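PDB 5JD6: MGS-MChE2 from Uncultured bacterium, which probably hydrolyses carboxylic esters with a serine nucleophile, as a metagenome-derived esterase of the alpha/beta hydrolase family. Local coordinates for residues P21-H26 against V85-N90; H26-G31 against N90-H95; T64-F69 against G94-L99. One frame throughout, in Å; residues are numbered along the deposited sequence.

Contact 1: residues P21-H26 against V85-N90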
ATOM      1  N   PRO A  21       3.740 -14.768   0.815  1.00 34.05           N
ATOM      2  CA  PRO A  21       2.965 -13.729   1.500  1.00 29.82           C
ATOM      3  C   PRO A  21       2.933 -12.392   0.763  1.00 24.47           C
ATOM      4  O   PRO A  21       3.977 -11.849   0.402  1.00 28.22           O
ATOM      5  CB  PRO A  21       3.687 -13.587   2.844  1.00 28.93           C
ATOM      6  CG  PRO A  21       5.087 -13.987   2.554  1.00 28.26           C
ATOM      7  CD  PRO A  21       4.993 -15.080   1.525  1.00 34.53           C
ATOM      8  N   ILE A  22       1.728 -11.880   0.541  1.00 24.97           N
ATOM      9  CA  ILE A  22       1.539 -10.534   0.017  1.00 24.57           C
ATOM     10  C   ILE A  22       0.888  -9.664   1.085  1.00 25.94           C
ATOM     11  O   ILE A  22      -0.263  -9.891   1.462  1.00 23.11           O
ATOM     12  CB  ILE A  22       0.665 -10.522  -1.252  1.00 30.34           C
ATOM     13  CG1 ILE A  22       1.328 -11.322  -2.373  1.00 34.09           C
ATOM     14  CG2 ILE A  22       0.399  -9.094  -1.706  1.00 23.07           C
ATOM     15  CD1 ILE A  22       0.515 -11.366  -3.649  1.00 27.49           C
ATOM     16  N   VAL A  23       1.629  -8.677   1.581  1.00 20.70           N
ATOM     17  CA  VAL A  23       1.102  -7.775   2.597  1.00 21.09           C
ATOM     18  C   VAL A  23       0.559  -6.504   1.952  1.00 26.23           C
ATOM     19  O   VAL A  23       1.277  -5.795   1.246  1.00 20.50           O
ATOM     20  CB  VAL A  23       2.169  -7.413   3.645  1.00 20.19           C
ATOM     21  CG1 VAL A  23       1.591  -6.467   4.684  1.00 16.97           C
ATOM     22  CG2 VAL A  23       2.701  -8.676   4.309  1.00 20.50           C
ATOM     23  N   ILE A  24      -0.715  -6.226   2.205  1.00 24.97           N
ATOM     24  CA  ILE A  24      -1.415  -5.122   1.566  1.00 19.48           C
ATOM     25  C   ILE A  24      -1.618  -3.937   2.506  1.00 24.17           C
ATOM     26  O   ILE A  24      -2.143  -4.091   3.607  1.00 30.12           O
ATOM     27  CB  ILE A  24      -2.787  -5.579   1.039  1.00 29.76           C
ATOM     28  CG1 ILE A  24      -2.612  -6.499  -0.169  1.00 30.95           C
ATOM     29  CG2 ILE A  24      -3.646  -4.384   0.675  1.00 26.24           C
ATOM     30  CD1 ILE A  24      -3.918  -6.988  -0.753  1.00 34.62           C
ATOM     31  N   LEU A  25      -1.202  -2.755   2.062  1.00 22.62           N
ATOM     32  CA  LEU A  25      -1.398  -1.536   2.837  1.00 22.52           C
ATOM     33  C   LEU A  25      -2.387  -0.599   2.152  1.00 24.76           C
ATOM     34  O   LEU A  25      -2.076   0.001   1.123  1.00 27.25           O
ATOM     35  CB  LEU A  25      -0.069  -0.818   3.054  1.00 23.11           C
ATOM     36  CG  LEU A  25       0.976  -1.557   3.887  1.00 33.33           C
ATOM     37  CD1 LEU A  25       2.243  -0.728   3.991  1.00 34.99           C
ATOM     38  CD2 LEU A  25       0.424  -1.875   5.266  1.00 39.55           C
ATOM     39  N   HIS A  26      -3.579  -0.478   2.727  1.00 29.99           N
ATOM     40  CA  HIS A  26      -4.593   0.424   2.197  1.00 45.33           C
ATOM     41  C   HIS A  26      -4.401   1.830   2.763  1.00 48.53           C
ATOM     42  O   HIS A  26      -3.636   2.026   3.707  1.00 48.48           O
ATOM     43  CB  HIS A  26      -5.996  -0.096   2.515  1.00 51.67           C
ATOM     44  CG  HIS A  26      -6.356  -0.015   3.967  1.00 61.78           C
ATOM     45  ND1 HIS A  26      -7.378   0.781   4.435  1.00 72.92           N
ATOM     46  CD2 HIS A  26      -5.825  -0.627   5.051  1.00 63.36           C
ATOM     47  CE1 HIS A  26      -7.464   0.654   5.748  1.00 76.45           C
ATOM     48  NE2 HIS A  26      -6.534  -0.193   6.146  1.00 71.12           N
ATOM     49  N   VAL A  85       8.702 -10.392   2.343  1.00 31.97           N
ATOM     50  CA  VAL A  85       7.322 -10.340   1.873  1.00 27.98           C
ATOM     51  C   VAL A  85       7.197  -9.510   0.604  1.00 32.45           C
ATOM     52  O   VAL A  85       8.150  -8.859   0.175  1.00 39.30           O
ATOM     53  CB  VAL A  85       6.372  -9.743   2.935  1.00 26.23           C
ATOM     54  CG1 VAL A  85       6.265 -10.661   4.141  1.00 27.97           C
ATOM     55  CG2 VAL A  85       6.838  -8.352   3.342  1.00 24.97           C
ATOM     56  N   ILE A  86       6.012  -9.541   0.006  1.00 31.16           N
ATOM     57  CA  ILE A  86       5.689  -8.657  -1.101  1.00 34.89           C
ATOM     58  C   ILE A  86       4.749  -7.564  -0.607  1.00 24.68           C
ATOM     59  O   ILE A  86       3.678  -7.854  -0.072  1.00 24.36           O
ATOM     60  CB  ILE A  86       5.040  -9.416  -2.273  1.00 22.71           C
ATOM     61  CG1 ILE A  86       6.029 -10.425  -2.861  1.00 25.93           C
ATOM     62  CG2 ILE A  86       4.576  -8.444  -3.344  1.00 22.74           C
ATOM     63  CD1 ILE A  86       5.475 -11.221  -4.024  1.00 30.46           C
ATOM     64  N   LEU A  87       5.158  -6.310  -0.772  1.00 18.61           N
ATOM     65  CA  LEU A  87       4.354  -5.179  -0.321  1.00 16.91           C
ATOM     66  C   LEU A  87       3.518  -4.580  -1.447  1.00 25.81           C
ATOM     67  O   LEU A  87       4.042  -4.208  -2.501  1.00 19.09           O
ATOM     68  CB  LEU A  87       5.241  -4.093   0.287  1.00 19.20           C
ATOM     69  CG  LEU A  87       5.912  -4.407   1.623  1.00 24.58           C
ATOM     70  CD1 LEU A  87       6.612  -3.169   2.158  1.00 22.17           C
ATOM     71  CD2 LEU A  87       4.898  -4.932   2.628  1.00 27.42           C
ATOM     72  N   LEU A  88       2.215  -4.487  -1.208  1.00 18.15           N
ATOM     73  CA  LEU A  88       1.294  -3.853  -2.139  1.00 16.74           C
ATOM     74  C   LEU A  88       0.630  -2.669  -1.446  1.00 24.49           C
ATOM     75  O   LEU A  88       0.000  -2.825  -0.400  1.00 20.17           O
ATOM     76  CB  LEU A  88       0.252  -4.861  -2.635  1.00 17.38           C
ATOM     77  CG  LEU A  88      -0.943  -4.369  -3.456  1.00 37.94           C
ATOM     78  CD1 LEU A  88      -0.511  -3.445  -4.581  1.00 49.03           C
ATOM     79  CD2 LEU A  88      -1.713  -5.556  -4.011  1.00 39.03           C
ATOM     80  N   GLY A  89       0.780  -1.481  -2.024  1.00 26.40           N
ATOM     81  CA  GLY A  89       0.292  -0.274  -1.386  1.00 23.02           C
ATOM     82  C   GLY A  89      -0.499   0.657  -2.284  1.00 29.52           C
ATOM     83  O   GLY A  89      -0.195   0.811  -3.467  1.00 27.88           O
ATOM     84  N   ASN A  90      -1.519   1.282  -1.705  1.00 38.68           N
ATOM     85  CA  ASN A  90      -2.348   2.257  -2.405  1.00 37.79           C
ATOM     86  C   ASN A  90      -2.511   3.529  -1.580  1.00 36.42           C
ATOM     87  O   ASN A  90      -2.611   3.465  -0.354  1.00 41.53           O
ATOM     88  CB  ASN A  90      -3.717   1.656  -2.722  1.00 39.15           C
ATOM     89  CG  ASN A  90      -4.739   2.705  -3.119  1.00 51.57           C
ATOM     90  OD1 ASN A  90      -5.639   3.032  -2.346  1.00 62.93           O
ATOM     91  ND2 ASN A  90      -4.602   3.238  -4.327  1.00 55.45           N
TER
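Val23 grips its neighbouring strand with both backbone polar atoms: its N donates to Ile86 O at 2.8 Å, and its O accepts from Leu88 N in a nearly straight bond (N-H...O 173°). The same alternation runs the whole length of the pairing. Ile86 N reaches back to Pro21 O, Leu25 N to Leu88 O at 2.7 Å, and Asn90 N to Leu25 O at 3.2 Å, so residues 21, 23 and 25 supply all the polar atoms of their strand that face residues 85-90. On one side of the sheet Val23 CB meets Leu87 CD2 at 3.8 Å, the two side chains lying alongside and pointing the same way, while Val23 CG2 leans back to Val85. On the other side Ile24 CG1 packs against Leu88 CD2 at 4.1 Å; Leu88 extends its CG anti to the backbone N (chi1 171°), which carries the branch alongside Ile24. These are two central parallel strands of the alpha/beta hydrolase sheet, their short axes 20° apart, and 85-90 leads into the probable nucleophile elbow. Strand 47-52 bonds to the far edge of 20-25, and strand 108-113 continues the sheet beyond 85-91. Leu73 of helix 66-80 covers the face carrying Val23, Leu25 and Leu87. Beyond the last bond, Asn90 turns its ND2 to Thr114 O.

Contact 2: residues H26-G31 against N90-H95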
ATOM      1  N   HIS A  26      -3.579  -0.478   2.727  1.00 29.99           N
ATOM      2  CA  HIS A  26      -4.593   0.424   2.197  1.00 45.33           C
ATOM      3  C   HIS A  26      -4.401   1.830   2.763  1.00 48.53           C
ATOM      4  O   HIS A  26      -3.636   2.026   3.707  1.00 48.48           O
ATOM      5  CB  HIS A  26      -5.996  -0.096   2.515  1.00 51.67           C
ATOM      6  CG  HIS A  26      -6.356  -0.015   3.967  1.00 61.78           C
ATOM      7  ND1 HIS A  26      -7.378   0.781   4.435  1.00 72.92           N
ATOM      8  CD2 HIS A  26      -5.825  -0.627   5.051  1.00 63.36           C
ATOM      9  CE1 HIS A  26      -7.464   0.654   5.748  1.00 76.45           C
ATOM     10  NE2 HIS A  26      -6.534  -0.193   6.146  1.00 71.12           N
ATOM     11  N   GLY A  27      -5.098   2.804   2.186  1.00 47.06           N
ATOM     12  CA  GLY A  27      -4.961   4.187   2.607  1.00 48.48           C
ATOM     13  C   GLY A  27      -5.915   4.583   3.720  1.00 52.62           C
ATOM     14  O   GLY A  27      -6.372   3.738   4.489  1.00 53.95           O
ATOM     15  N   LEU A  28      -6.210   5.877   3.804  1.00 52.41           N
ATOM     16  CA  LEU A  28      -7.126   6.400   4.814  1.00 51.15           C
ATOM     17  C   LEU A  28      -8.580   6.151   4.426  1.00 58.13           C
ATOM     18  O   LEU A  28      -9.396   5.757   5.259  1.00 64.94           O
ATOM     19  CB  LEU A  28      -6.893   7.898   5.027  1.00 56.20           C
ATOM     20  CG  LEU A  28      -5.531   8.319   5.582  1.00 54.72           C
ATOM     21  CD1 LEU A  28      -5.417   9.834   5.620  1.00 57.12           C
ATOM     22  CD2 LEU A  28      -5.314   7.729   6.967  1.00 57.51           C
ATOM     23  N   MET A  29      -8.895   6.393   3.157  1.00 70.06           N
ATOM     24  CA  MET A  29     -10.225   6.132   2.613  1.00 83.64           C
ATOM     25  C   MET A  29     -10.575   4.653   2.732  1.00 90.31           C
ATOM     26  O   MET A  29     -11.744   4.273   2.836  1.00 94.07           O
ATOM     27  CB  MET A  29     -10.293   6.581   1.147  1.00 89.32           C
ATOM     28  CG  MET A  29     -10.941   5.575   0.200  1.00 93.98           C
ATOM     29  SD  MET A  29     -11.073   6.148  -1.504  1.00131.29           S
ATOM     30  CE  MET A  29     -11.709   4.676  -2.302  1.00 97.24           C
ATOM     31  N   GLY A  30      -9.535   3.830   2.746  1.00 99.50           N
ATOM     32  CA  GLY A  30      -9.665   2.394   2.620  1.00103.18           C
ATOM     33  C   GLY A  30     -10.542   1.633   3.592  1.00108.37           C
ATOM     34  O   GLY A  30     -10.274   1.577   4.793  1.00112.86           O
ATOM     35  N   GLY A  31     -11.607   1.052   3.054  1.00105.42           N
ATOM     36  CA  GLY A  31     -12.236  -0.097   3.671  1.00 97.06           C
ATOM     37  C   GLY A  31     -11.476  -1.263   3.070  1.00 82.67           C
ATOM     38  O   GLY A  31     -10.612  -1.051   2.221  1.00 73.96           O
ATOM     39  N   ASN A  90      -1.519   1.282  -1.705  1.00 38.68           N
ATOM     40  CA  ASN A  90      -2.348   2.257  -2.405  1.00 37.79           C
ATOM     41  C   ASN A  90      -2.511   3.529  -1.580  1.00 36.42           C
ATOM     42  O   ASN A  90      -2.611   3.465  -0.354  1.00 41.53           O
ATOM     43  CB  ASN A  90      -3.717   1.656  -2.722  1.00 39.15           C
ATOM     44  CG  ASN A  90      -4.739   2.705  -3.119  1.00 51.57           C
ATOM     45  OD1 ASN A  90      -5.639   3.032  -2.346  1.00 62.93           O
ATOM     46  ND2 ASN A  90      -4.602   3.238  -4.327  1.00 55.45           N
ATOM     47  N   SER A  91      -2.536   4.674  -2.259  1.00 33.79           N
ATOM     48  CA  SER A  91      -2.674   5.974  -1.605  1.00 36.19           C
ATOM     49  C   SER A  91      -1.605   6.167  -0.537  1.00 31.45           C
ATOM     50  O   SER A  91      -0.409   6.083  -0.821  1.00 34.75           O
ATOM     51  CB  SER A  91      -4.070   6.126  -0.994  1.00 44.56           C
ATOM     52  OG  SER A  91      -5.077   6.025  -1.987  1.00 50.49           O
ATOM     53  N   LEU A  92      -2.038   6.422   0.694  1.00 30.32           N
ATOM     54  CA  LEU A  92      -1.111   6.557   1.810  1.00 34.89           C
ATOM     55  C   LEU A  92      -0.394   5.235   2.072  1.00 31.96           C
ATOM     56  O   LEU A  92       0.769   5.221   2.470  1.00 24.49           O
ATOM     57  CB  LEU A  92      -1.844   7.021   3.072  1.00 37.01           C
ATOM     58  CG  LEU A  92      -0.989   7.100   4.341  1.00 43.29           C
ATOM     59  CD1 LEU A  92       0.138   8.108   4.168  1.00 45.47           C
ATOM     60  CD2 LEU A  92      -1.840   7.436   5.555  1.00 44.45           C
ATOM     61  N   GLY A  93      -1.096   4.129   1.836  1.00 31.86           N
ATOM     62  CA  GLY A  93      -0.534   2.804   2.032  1.00 23.09           C
ATOM     63  C   GLY A  93       0.710   2.571   1.197  1.00 24.77           C
ATOM     64  O   GLY A  93       1.673   1.958   1.657  1.00 17.91           O
ATOM     65  N   GLY A  94       0.688   3.066  -0.036  1.00 25.95           N
ATOM     66  CA  GLY A  94       1.841   2.972  -0.913  1.00 27.05           C
ATOM     67  C   GLY A  94       3.023   3.736  -0.352  1.00 29.63           C
ATOM     68  O   GLY A  94       4.170   3.303  -0.474  1.00 33.09           O
ATOM     69  N   HIS A  95       2.738   4.876   0.268  1.00 29.92           N
ATOM     70  CA  HIS A  95       3.775   5.694   0.887  1.00 28.15           C
ATOM     71  C   HIS A  95       4.385   4.962   2.080  1.00 29.54           C
ATOM     72  O   HIS A  95       5.603   4.977   2.269  1.00 22.64           O
ATOM     73  CB  HIS A  95       3.201   7.046   1.320  1.00 26.37           C
ATOM     74  CG  HIS A  95       4.243   8.071   1.640  1.00 33.84           C
ATOM     75  ND1 HIS A  95       3.925   9.364   1.999  1.00 41.17           N
ATOM     76  CD2 HIS A  95       5.594   7.999   1.652  1.00 36.77           C
ATOM     77  CE1 HIS A  95       5.039  10.043   2.219  1.00 44.27           C
ATOM     78  NE2 HIS A  95       6.064   9.237   2.016  1.00 45.51           N
TER
HETATM   79  O   HOH W   1      -5.113   7.737   1.606  1.00 44.52           O
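Asn90 O lies 3.6 Å from Gly27 N, backbone packing without a hydrogen bond, against the loop 26-31. The weak bond that Gly93 N makes to the same oxygen, at 2.7 Å, spans the tight turn from strand to helix. In the Asn90 side chain OD1 receives Ser91 OG from above the carbonyl plane, 58° out of it, the amide nitrogen being held elsewhere. Ser91 follows with a positive phi of 55°, as expected at a nucleophile elbow, and its CB comes to 4.2 Å from Gly27 CA. Gly27 presents bare backbone here, the same CA lying 3.9 Å from Gly93 N. The Gly-Asn-Ser-Leu-Gly sequence fits the GxSxG motif of alpha/beta hydrolases, in which Ser91 would be the nucleophile of a probable triad with His231 and Asp203; His231 does touch its side chain. Leu92 opens the helix and supplies the side-chain contact proper. An extended chi1 (176°) swings its branch toward the loop, where CD2 reaches Leu28 CD2 at 3.8 Å, the two side chains meeting at an oblique angle and both also touching Ile175 of helix 169-181. A water accepts from Leu28 N at 3.1 Å and, only weakly, from Leu92 N; it thus sits between two amides that probably form the oxyanion hole, as in related alpha/beta hydrolases. Gly93 CA then lies 3.6 Å from His26 O, backbone against backbone, while the His26 ring turns away and its NE2 bonds weakly to Glu53 OE1.

Contact 3: residues T64-F69 against G94-L99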
ATOM      1  N   THR A  64       1.973   9.877  15.697  1.00 59.09           N
ATOM      2  CA  THR A  64       1.296   9.629  14.438  1.00 47.78           C
ATOM      3  C   THR A  64       2.100  10.175  13.267  1.00 44.56           C
ATOM      4  O   THR A  64       1.987  11.349  12.914  1.00 48.28           O
ATOM      5  CB  THR A  64      -0.107  10.260  14.440  1.00 42.02           C
ATOM      6  OG1 THR A  64      -0.809   9.862  15.624  1.00 46.03           O
ATOM      7  CG2 THR A  64      -0.891   9.818  13.223  1.00 42.29           C
ATOM      8  N   SER A  65       2.916   9.313  12.672  1.00 41.06           N
ATOM      9  CA  SER A  65       3.725   9.689  11.524  1.00 41.37           C
ATOM     10  C   SER A  65       3.847   8.521  10.555  1.00 39.28           C
ATOM     11  O   SER A  65       3.562   7.376  10.909  1.00 41.42           O
ATOM     12  CB  SER A  65       5.113  10.156  11.971  1.00 47.95           C
ATOM     13  OG  SER A  65       5.779   9.145  12.708  1.00 53.96           O
ATOM     14  N   VAL A  66       4.265   8.819   9.330  1.00 38.73           N
ATOM     15  CA  VAL A  66       4.458   7.798   8.310  1.00 33.01           C
ATOM     16  C   VAL A  66       5.546   6.821   8.747  1.00 34.63           C
ATOM     17  O   VAL A  66       5.471   5.622   8.469  1.00 32.26           O
ATOM     18  CB  VAL A  66       4.814   8.436   6.951  1.00 34.59           C
ATOM     19  CG1 VAL A  66       5.099   7.374   5.904  1.00 45.29           C
ATOM     20  CG2 VAL A  66       3.682   9.336   6.492  1.00 33.29           C
ATOM     21  N   GLY A  67       6.547   7.339   9.454  1.00 31.60           N
ATOM     22  CA  GLY A  67       7.617   6.516   9.988  1.00 30.35           C
ATOM     23  C   GLY A  67       7.124   5.503  11.003  1.00 42.76           C
ATOM     24  O   GLY A  67       7.606   4.371  11.047  1.00 47.23           O
ATOM     25  N   THR A  68       6.156   5.912  11.818  1.00 38.53           N
ATOM     26  CA  THR A  68       5.565   5.029  12.821  1.00 39.77           C
ATOM     27  C   THR A  68       4.791   3.886  12.171  1.00 38.37           C
ATOM     28  O   THR A  68       4.901   2.731  12.586  1.00 35.22           O
ATOM     29  CB  THR A  68       4.625   5.804  13.763  1.00 43.08           C
ATOM     30  OG1 THR A  68       5.392   6.714  14.562  1.00 44.82           O
ATOM     31  CG2 THR A  68       3.876   4.849  14.678  1.00 29.27           C
ATOM     32  N   PHE A  69       4.011   4.214  11.146  1.00 40.89           N
ATOM     33  CA  PHE A  69       3.226   3.215  10.431  1.00 35.89           C
ATOM     34  C   PHE A  69       4.137   2.206   9.740  1.00 29.65           C
ATOM     35  O   PHE A  69       3.841   1.011   9.704  1.00 29.55           O
ATOM     36  CB  PHE A  69       2.305   3.886   9.413  1.00 33.20           C
ATOM     37  CG  PHE A  69       1.376   4.904  10.013  1.00 32.59           C
ATOM     38  CD1 PHE A  69       0.846   4.716  11.279  1.00 27.31           C
ATOM     39  CD2 PHE A  69       1.039   6.052   9.314  1.00 33.30           C
ATOM     40  CE1 PHE A  69      -0.008   5.651  11.835  1.00 34.72           C
ATOM     41  CE2 PHE A  69       0.187   6.992   9.865  1.00 37.21           C
ATOM     42  CZ  PHE A  69      -0.338   6.790  11.128  1.00 36.86           C
ATOM     43  N   GLY A  94       0.688   3.066  -0.036  1.00 25.95           N
ATOM     44  CA  GLY A  94       1.841   2.972  -0.913  1.00 27.05           C
ATOM     45  C   GLY A  94       3.023   3.736  -0.352  1.00 29.63           C
ATOM     46  O   GLY A  94       4.170   3.303  -0.474  1.00 33.09           O
ATOM     47  N   HIS A  95       2.738   4.876   0.268  1.00 29.92           N
ATOM     48  CA  HIS A  95       3.775   5.694   0.887  1.00 28.15           C
ATOM     49  C   HIS A  95       4.385   4.962   2.080  1.00 29.54           C
ATOM     50  O   HIS A  95       5.603   4.977   2.269  1.00 22.64           O
ATOM     51  CB  HIS A  95       3.201   7.046   1.320  1.00 26.37           C
ATOM     52  CG  HIS A  95       4.243   8.071   1.640  1.00 33.84           C
ATOM     53  ND1 HIS A  95       3.925   9.364   1.999  1.00 41.17           N
ATOM     54  CD2 HIS A  95       5.594   7.999   1.652  1.00 36.77           C
ATOM     55  CE1 HIS A  95       5.039  10.043   2.219  1.00 44.27           C
ATOM     56  NE2 HIS A  95       6.064   9.237   2.016  1.00 45.51           N
ATOM     57  N   ILE A  96       3.534   4.320   2.878  1.00 27.66           N
ATOM     58  CA  ILE A  96       3.997   3.510   4.001  1.00 27.79           C
ATOM     59  C   ILE A  96       4.880   2.375   3.501  1.00 25.85           C
ATOM     60  O   ILE A  96       5.933   2.093   4.075  1.00 26.52           O
ATOM     61  CB  ILE A  96       2.827   2.907   4.806  1.00 23.89           C
ATOM     62  CG1 ILE A  96       1.798   3.979   5.163  1.00 23.97           C
ATOM     63  CG2 ILE A  96       3.345   2.211   6.056  1.00 22.56           C
ATOM     64  CD1 ILE A  96       2.346   5.094   6.011  1.00 39.47           C
ATOM     65  N   ALA A  97       4.435   1.728   2.428  1.00 21.78           N
ATOM     66  CA  ALA A  97       5.169   0.622   1.826  1.00 28.21           C
ATOM     67  C   ALA A  97       6.529   1.083   1.309  1.00 31.64           C
ATOM     68  O   ALA A  97       7.541   0.419   1.528  1.00 26.86           O
ATOM     69  CB  ALA A  97       4.358  -0.002   0.703  1.00 26.71           C
ATOM     70  N   LEU A  98       6.538   2.225   0.626  1.00 23.79           N
ATOM     71  CA  LEU A  98       7.774   2.813   0.116  1.00 29.24           C
ATOM     72  C   LEU A  98       8.774   3.079   1.235  1.00 30.03           C
ATOM     73  O   LEU A  98       9.937   2.689   1.143  1.00 32.27           O
ATOM     74  CB  LEU A  98       7.477   4.113  -0.633  1.00 33.42           C
ATOM     75  CG  LEU A  98       7.113   3.981  -2.111  1.00 35.42           C
ATOM     76  CD1 LEU A  98       6.224   5.131  -2.545  1.00 37.14           C
ATOM     77  CD2 LEU A  98       8.371   3.924  -2.966  1.00 28.73           C
ATOM     78  N   LEU A  99       8.315   3.746   2.289  1.00 29.38           N
ATOM     79  CA  LEU A  99       9.181   4.080   3.412  1.00 32.47           C
ATOM     80  C   LEU A  99       9.702   2.819   4.087  1.00 34.71           C
ATOM     81  O   LEU A  99      10.857   2.762   4.506  1.00 42.57           O
ATOM     82  CB  LEU A  99       8.443   4.958   4.423  1.00 37.82           C
ATOM     83  CG  LEU A  99       9.296   5.468   5.588  1.00 51.39           C
ATOM     84  CD1 LEU A  99      10.563   6.135   5.076  1.00 43.23           C
ATOM     85  CD2 LEU A  99       8.504   6.429   6.454  1.00 62.67           C
TER
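The first turn of helix 66-80 comes up against helix 92-103 with Val66 and Ile96 nearest in backbone, their CA atoms 6.1 Å apart, and no hydrogen bond passes between the segments. Val66 is the hub. With chi1 at 177°, its CG1 points across to the other helix and touches three side chains: it lies 3.6 Å from Ile96 CD1, equally close to Leu99 CD2, and over one face of the His95 imidazole. That last meeting is a CH-pi contact, well centred at 6° off the ring normal but rather long, with CG1 4.3 Å from the ring centroid. The ring is held from its far end by NE2, which bonds to His182 O. Leu99 sends CD2 on past Val66 to rest 3.6 Å from Gly67 CA, methyl against helix backbone. One turn earlier, Ile96 doubles its CD1 back (chi2 -61°), so that this methyl lies between Val66 and Phe69. It touches Phe69 CB at 3.6 Å and approaches the Phe69 ring at its edge, near the ring plane, while Ser65 O, at the N-cap, sits above one face of that ring, toward its rim. Outside the pair, Ala179 and Ile175 of helix 169-181 pack on Val66 and Phe69, and Val66 N bonds to Ser178 OG. Here two helices on the same side of the alpha/beta hydrolase sheet pack through apolar side chains, the second being the helix that follows the probable nucleophile elbow.

From the N terminus, strand 20-25 comes first, and its pairing with 85-91 in contact 1 closes a loop of 58 residues. The chain then turns at 26-31 and meets the start of helix 92-103 in contact 2, so the two contacts cross, sharing His26 and Asn90. Residues 64-69 lie within both of those spans; contact 3 joins them to 94-99, crossing contact 1 and ending on the same helix as contact 2, with Gly94 and His95 in common. Leu25 connects all three: its CB packs on Gly93 O and its CD1 on Ile96 CG2. Together they tie the central sheet, the probable nucleophile elbow and helices 66-80 and 92-103.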